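Local coordinates for protein fibrillarin-like rRNA/tRNA 2'-O-methyltransferase (Methanocaldococcus jannaschii, PDB 1FBN) that probably uses S-adenosyl-L-methionine to methylate ribose 2'-hydroxyls of rRNA and tRNA at sites chosen by a guide RNA, at residues D130-Q135 / Q153-E158; E195-L200 / V221-I226. All blocks are in the same frame, centred on the assembly; numbering follows the deposited sequence.

Contact 1. Residues D130-Q135 / Q153-E158; sequences DANKPQ and QPNQAE
N132 and E158 mark the closest backbone approach, and with their CA atoms 8.6 Å apart the backbones stay well separated; the segments, each holding a type I turn, D130 to K133 and Q153 to Q156, meet through side-chain ends. N132 reaches furthest from its side: with CG anti to the backbone N (chi1 -166°), its amide turns towards the start of helix 156-167. There it meets the amide of N155 at about a right angle, the two planes 60° apart. The two amide groups pack loosely; that of N155 is probably flipped in the model, and no bond is assigned between them. The extended chain of E158 brings OE1 to 4.1 Å from N132 OD1. K162, one helical turn further on, donates a hydrogen bond from its NZ to N132 OD1 and makes a long, weak ion pair with E158, and its positive charge probably eases the approach of the two oxygens. Short amides and a longer acid suit this surface, where a lysine provides the link.

Each turn is stiffened from within. D130 OD1 accepts the backbone N of N132 at 2.8 Å, from well above the carboxylate plane, which makes an Asx turn and helps to limit the acid's rotation. In the other turn, Q153 O is gripped by both Q156 N and Q156 NE2 from opposite faces of its plane, the side-chain bond being 2.8 Å long. D130, A131 and Q153 are predicted to bind S-adenosyl-L-methionine; these turns, following strands 124-128 and 144-149, are consistent with the cofactor-binding loops at the strand ends of a Rossmann-like methyltransferase.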
loop_
_atom_site.group_PDB
_atom_site.type_symbol
_atom_site.label_atom_id
_atom_site.label_comp_id
_atom_site.label_asym_id
_atom_site.label_seq_id
_atom_site.Cartn_x
_atom_site.Cartn_y
_atom_site.Cartn_z
ATOM N N ASP A 130 -7.874 -5.579 15.426
ATOM C CA ASP A 130 -8.167 -6.713 14.563
ATOM C C ASP A 130 -8.958 -6.153 13.392
ATOM O O ASP A 130 -10.057 -5.635 13.578
ATOM C CB ASP A 130 -9.009 -7.734 15.348
ATOM C CG ASP A 130 -9.328 -8.998 14.556
ATOM O OD1 ASP A 130 -9.146 -9.030 13.319
ATOM O OD2 ASP A 130 -9.791 -9.972 15.190
ATOM N N ALA A 131 -8.398 -6.258 12.189
ATOM C CA ALA A 131 -9.061 -5.747 10.993
ATOM C C ALA A 131 -10.402 -6.424 10.732
ATOM O O ALA A 131 -11.220 -5.907 9.971
ATOM C CB ALA A 131 -8.159 -5.886 9.783
ATOM N N ASN A 132 -10.622 -7.574 11.365
ATOM C CA ASN A 132 -11.870 -8.311 11.208
ATOM C C ASN A 132 -12.969 -7.736 12.111
ATOM O O ASN A 132 -14.126 -8.153 12.042
ATOM C CB ASN A 132 -11.643 -9.795 11.503
ATOM C CG ASN A 132 -12.790 -10.665 11.039
ATOM O OD1 ASN A 132 -13.309 -10.496 9.929
ATOM N ND2 ASN A 132 -13.198 -11.604 11.886
ATOM N N LYS A 133 -12.595 -6.774 12.954
ATOM C CA LYS A 133 -13.528 -6.100 13.863
ATOM C C LYS A 133 -13.278 -4.596 13.760
ATOM O O LYS A 133 -12.789 -3.977 14.705
ATOM C CB LYS A 133 -13.308 -6.544 15.315
ATOM C CG LYS A 133 -13.433 -8.039 15.568
ATOM C CD LYS A 133 -13.283 -8.345 17.053
ATOM C CE LYS A 133 -12.808 -9.772 17.299
ATOM N NZ LYS A 133 -13.681 -10.797 16.674
ATOM N N PRO A 134 -13.618 -3.986 12.608
ATOM C CA PRO A 134 -13.421 -2.551 12.383
ATOM C C PRO A 134 -14.203 -1.622 13.310
ATOM O O PRO A 134 -13.794 -0.477 13.523
ATOM C CB PRO A 134 -13.825 -2.377 10.917
ATOM C CG PRO A 134 -14.864 -3.427 10.733
ATOM C CD PRO A 134 -14.251 -4.612 11.433
ATOM N N GLN A 135 -15.307 -2.113 13.872
ATOM C CA GLN A 135 -16.126 -1.303 14.773
ATOM C C GLN A 135 -15.368 -0.913 16.035
ATOM O O GLN A 135 -15.670 0.108 16.650
ATOM C CB GLN A 135 -17.418 -2.030 15.158
ATOM C CG GLN A 135 -17.233 -3.295 15.987
ATOM C CD GLN A 135 -16.900 -4.525 15.151
ATOM O OE1 GLN A 135 -16.799 -4.459 13.919
ATOM N NE2 GLN A 135 -16.745 -5.664 15.823
ATOM N N GLN A 153 -4.856 -13.949 4.049
ATOM C CA GLN A 153 -5.852 -14.761 4.728
ATOM C C GLN A 153 -7.002 -15.078 3.783
ATOM O O GLN A 153 -7.261 -14.332 2.839
ATOM C CB GLN A 153 -6.392 -14.018 5.950
ATOM C CG GLN A 153 -5.376 -13.819 7.054
ATOM C CD GLN A 153 -5.929 -13.037 8.226
ATOM O OE1 GLN A 153 -7.134 -12.806 8.326
ATOM N NE2 GLN A 153 -5.044 -12.617 9.120
ATOM N N PRO A 154 -7.719 -16.185 4.038
ATOM C CA PRO A 154 -8.853 -16.612 3.215
ATOM C C PRO A 154 -9.983 -15.588 3.182
ATOM O O PRO A 154 -10.731 -15.519 2.211
ATOM C CB PRO A 154 -9.314 -17.893 3.913
ATOM C CG PRO A 154 -8.068 -18.415 4.540
ATOM C CD PRO A 154 -7.459 -17.165 5.106
ATOM N N ASN A 155 -10.106 -14.802 4.250
ATOM C CA ASN A 155 -11.157 -13.793 4.357
ATOM C C ASN A 155 -10.696 -12.358 4.062
ATOM O O ASN A 155 -11.399 -11.399 4.388
ATOM C CB ASN A 155 -11.794 -13.855 5.755
ATOM C CG ASN A 155 -10.812 -13.498 6.874
ATOM O OD1 ASN A 155 -9.596 -13.543 6.694
ATOM N ND2 ASN A 155 -11.349 -13.144 8.039
ATOM N N GLN A 156 -9.536 -12.208 3.427
ATOM C CA GLN A 156 -9.005 -10.881 3.118
ATOM C C GLN A 156 -9.965 -9.989 2.330
ATOM O O GLN A 156 -10.054 -8.792 2.597
ATOM C CB GLN A 156 -7.651 -10.985 2.416
ATOM C CG GLN A 156 -7.671 -11.709 1.089
ATOM C CD GLN A 156 -6.278 -11.955 0.565
ATOM O OE1 GLN A 156 -5.621 -11.041 0.070
ATOM N NE2 GLN A 156 -5.806 -13.189 0.690
ATOM N N ALA A 157 -10.711 -10.569 1.391
ATOM C CA ALA A 157 -11.661 -9.786 0.601
ATOM C C ALA A 157 -12.804 -9.239 1.460
ATOM O O ALA A 157 -13.095 -8.043 1.405
ATOM C CB ALA A 157 -12.210 -10.604 -0.572
ATOM N N GLU A 158 -13.427 -10.094 2.272
ATOM C CA GLU A 158 -14.529 -9.641 3.121
ATOM C C GLU A 158 -14.031 -8.608 4.129
ATOM O O GLU A 158 -14.784 -7.723 4.529
ATOM C CB GLU A 158 -15.225 -10.809 3.836
ATOM C CG GLU A 158 -14.445 -11.407 4.999
ATOM C CD GLU A 158 -15.326 -12.164 5.984
ATOM O OE1 GLU A 158 -15.855 -11.521 6.919
ATOM O OE2 GLU A 158 -15.482 -13.398 5.830
#

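Contact 2. Residues E195-L200 / V221-I226; sequences EQKEIL and VMFVGI
F223 projects its ring from strand 220-227 towards helix 189-203, where it overlaps the base of K197 and one methyl of L200. The ring atom CE1 comes within 4.1 Å of K197 CB, while L200 CD1 lies 4.3 Å from F223 CB, so one helix residue meets the far part of the phenylalanine and the other its stem. Both helix side chains approach the ring obliquely. F223 CG stands anti to its carbonyl carbon, beside the backbone N (chi1 -73°), a setting that turns the ring towards the helix. V221, two residues earlier on the same strand, lays CG1 3.7 Å above one face of the F223 ring, towards its rim, and so covers part of that face.

K197 and L200 are three residues apart and hence close on one side of the helix. Lysine suits the margin: its first carbons give apolar contact, and with CG anti to the backbone N (chi1 -178°) the fully extended chain then leads the amine away from the strand. Leucine suits the buried position, its branched end packing against the phenylalanine stem without any polar group to satisfy. The CA atoms of K197 and F223 are 8.0 Å apart, and those of L200 and G225 8.4 Å. G225 adds no side chain on this side, and V224, whose side chain points away from the helix, packs against L67 and V69.

F223 also touches I176 and I178 of strand 172-179 and E210 of strand 205-212, the neighbours of its own strand in the sheet, while L200 rests on A157 and L160 of helix 156-167. The F223 side chain thus joins helix 189-203 to three adjacent strands of the mixed sheet, as helices pack on the sheet in a Rossmann-like methyltransferase.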
loop_
_atom_site.group_PDB
_atom_site.type_symbol
_atom_site.label_atom_id
_atom_site.label_comp_id
_atom_site.label_asym_id
_atom_site.label_seq_id
_atom_site.Cartn_x
_atom_site.Cartn_y
_atom_site.Cartn_z
ATOM N N GLU A 195 -12.496 -15.376 -8.975
ATOM C CA GLU A 195 -13.503 -15.469 -7.924
ATOM C C GLU A 195 -13.372 -14.340 -6.904
ATOM O O GLU A 195 -14.375 -13.838 -6.405
ATOM C CB GLU A 195 -13.425 -16.833 -7.234
ATOM C CG GLU A 195 -13.775 -17.998 -8.159
ATOM C CD GLU A 195 -13.550 -19.368 -7.534
ATOM O OE1 GLU A 195 -12.937 -19.459 -6.449
ATOM O OE2 GLU A 195 -13.987 -20.366 -8.143
ATOM N N GLN A 196 -12.138 -13.947 -6.595
ATOM C CA GLN A 196 -11.895 -12.856 -5.654
ATOM C C GLN A 196 -12.400 -11.545 -6.238
ATOM O O GLN A 196 -13.015 -10.746 -5.537
ATOM C CB GLN A 196 -10.407 -12.745 -5.314
ATOM C CG GLN A 196 -9.910 -13.854 -4.416
ATOM C CD GLN A 196 -10.662 -13.907 -3.098
ATOM O OE1 GLN A 196 -10.568 -12.992 -2.280
ATOM N NE2 GLN A 196 -11.411 -14.982 -2.884
ATOM N N LYS A 197 -12.138 -11.333 -7.526
ATOM C CA LYS A 197 -12.586 -10.133 -8.223
ATOM C C LYS A 197 -14.114 -10.041 -8.135
ATOM O O LYS A 197 -14.665 -8.976 -7.859
ATOM C CB LYS A 197 -12.132 -10.177 -9.686
ATOM C CG LYS A 197 -12.497 -8.949 -10.503
ATOM C CD LYS A 197 -11.971 -9.053 -11.926
ATOM C CE LYS A 197 -12.482 -7.898 -12.777
ATOM N NZ LYS A 197 -12.002 -7.961 -14.187
ATOM N N GLU A 198 -14.788 -11.176 -8.319
ATOM C CA GLU A 198 -16.248 -11.236 -8.240
ATOM C C GLU A 198 -16.745 -10.897 -6.836
ATOM O O GLU A 198 -17.734 -10.182 -6.684
ATOM C CB GLU A 198 -16.758 -12.624 -8.647
ATOM C CG GLU A 198 -16.464 -12.988 -10.098
ATOM C CD GLU A 198 -16.827 -14.426 -10.448
ATOM O OE1 GLU A 198 -16.731 -15.316 -9.571
ATOM O OE2 GLU A 198 -17.196 -14.667 -11.617
ATOM N N ILE A 199 -16.062 -11.416 -5.817
ATOM C CA ILE A 199 -16.430 -11.148 -4.424
ATOM C C ILE A 199 -16.329 -9.652 -4.126
ATOM O O ILE A 199 -17.226 -9.075 -3.510
ATOM C CB ILE A 199 -15.535 -11.939 -3.430
ATOM C CG1 ILE A 199 -15.862 -13.432 -3.511
ATOM C CG2 ILE A 199 -15.715 -11.417 -2.003
ATOM C CD1 ILE A 199 -15.009 -14.302 -2.612
ATOM N N LEU A 200 -15.242 -9.030 -4.577
ATOM C CA LEU A 200 -15.036 -7.602 -4.365
ATOM C C LEU A 200 -16.098 -6.774 -5.083
ATOM O O LEU A 200 -16.629 -5.818 -4.516
ATOM C CB LEU A 200 -13.641 -7.179 -4.831
ATOM C CG LEU A 200 -12.468 -7.719 -4.007
ATOM C CD1 LEU A 200 -11.158 -7.340 -4.666
ATOM C CD2 LEU A 200 -12.539 -7.184 -2.582
ATOM N N VAL A 221 -1.546 -10.641 -6.943
ATOM C CA VAL A 221 -2.134 -9.634 -7.829
ATOM C C VAL A 221 -2.664 -8.461 -7.014
ATOM O O VAL A 221 -3.340 -8.658 -6.006
ATOM C CB VAL A 221 -3.305 -10.211 -8.669
ATOM C CG1 VAL A 221 -4.027 -9.098 -9.408
ATOM C CG2 VAL A 221 -2.790 -11.237 -9.662
HETATM N N MSE A 222 -2.321 -7.246 -7.434
HETATM C CA MSE A 222 -2.786 -6.034 -6.766
HETATM C C MSE A 222 -4.075 -5.573 -7.452
HETATM O O MSE A 222 -4.092 -5.309 -8.655
HETATM C CB MSE A 222 -1.722 -4.925 -6.849
HETATM C CG MSE A 222 -2.102 -3.587 -6.203
HETATM SE SE MSE A 222 -2.178 -3.596 -4.389
HETATM C CE MSE A 222 -0.494 -3.296 -4.003
ATOM N N PHE A 223 -5.163 -5.540 -6.696
ATOM C CA PHE A 223 -6.446 -5.084 -7.216
ATOM C C PHE A 223 -6.708 -3.667 -6.712
ATOM O O PHE A 223 -6.348 -3.321 -5.584
ATOM C CB PHE A 223 -7.595 -5.992 -6.744
ATOM C CG PHE A 223 -7.637 -7.335 -7.419
ATOM C CD1 PHE A 223 -8.295 -7.497 -8.637
ATOM C CD2 PHE A 223 -7.037 -8.444 -6.828
ATOM C CE1 PHE A 223 -8.357 -8.744 -9.259
ATOM C CE2 PHE A 223 -7.093 -9.698 -7.441
ATOM C CZ PHE A 223 -7.755 -9.847 -8.658
ATOM N N VAL A 224 -7.285 -2.841 -7.578
ATOM C CA VAL A 224 -7.644 -1.475 -7.221
ATOM C C VAL A 224 -9.091 -1.289 -7.667
ATOM O O VAL A 224 -9.452 -1.630 -8.796
ATOM C CB VAL A 224 -6.748 -0.425 -7.913
ATOM C CG1 VAL A 224 -7.200 0.977 -7.528
ATOM C CG2 VAL A 224 -5.285 -0.623 -7.523
ATOM N N GLY A 225 -9.927 -0.796 -6.761
ATOM C CA GLY A 225 -11.322 -0.586 -7.096
ATOM C C GLY A 225 -11.902 0.651 -6.448
ATOM O O GLY A 225 -11.420 1.096 -5.404
ATOM N N ILE A 226 -12.899 1.242 -7.103
ATOM C CA ILE A 226 -13.570 2.428 -6.573
ATOM C C ILE A 226 -14.769 1.958 -5.762
ATOM O O ILE A 226 -15.544 1.117 -6.221
ATOM C CB ILE A 226 -14.065 3.375 -7.689
ATOM C CG1 ILE A 226 -12.892 3.818 -8.556
ATOM C CG2 ILE A 226 -14.737 4.603 -7.081
ATOM C CD1 ILE A 226 -13.217 4.963 -9.507
#

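Overall arrangement
Contact 1 closes before contact 2 opens, so the two follow in series along the chain, with centres about 15 Å apart. They meet through A157, at the start of helix 156-167, whose CB packs 3.4 Å from Q196 OE1 of helix 189-203. Both lie in the domain built on the seven-stranded mixed sheet with strand order 3-2-1-4-5-7-6, the hallmark of Rossmann-like methyltransferases: contact 1 at the surface, in loops after two of its strands and the start of a helix, contact 2 buried, with one segment in the sheet. The touching helices place the loops predicted to bind S-adenosyl-L-methionine beside the helix that packs on antiparallel strand 220-227.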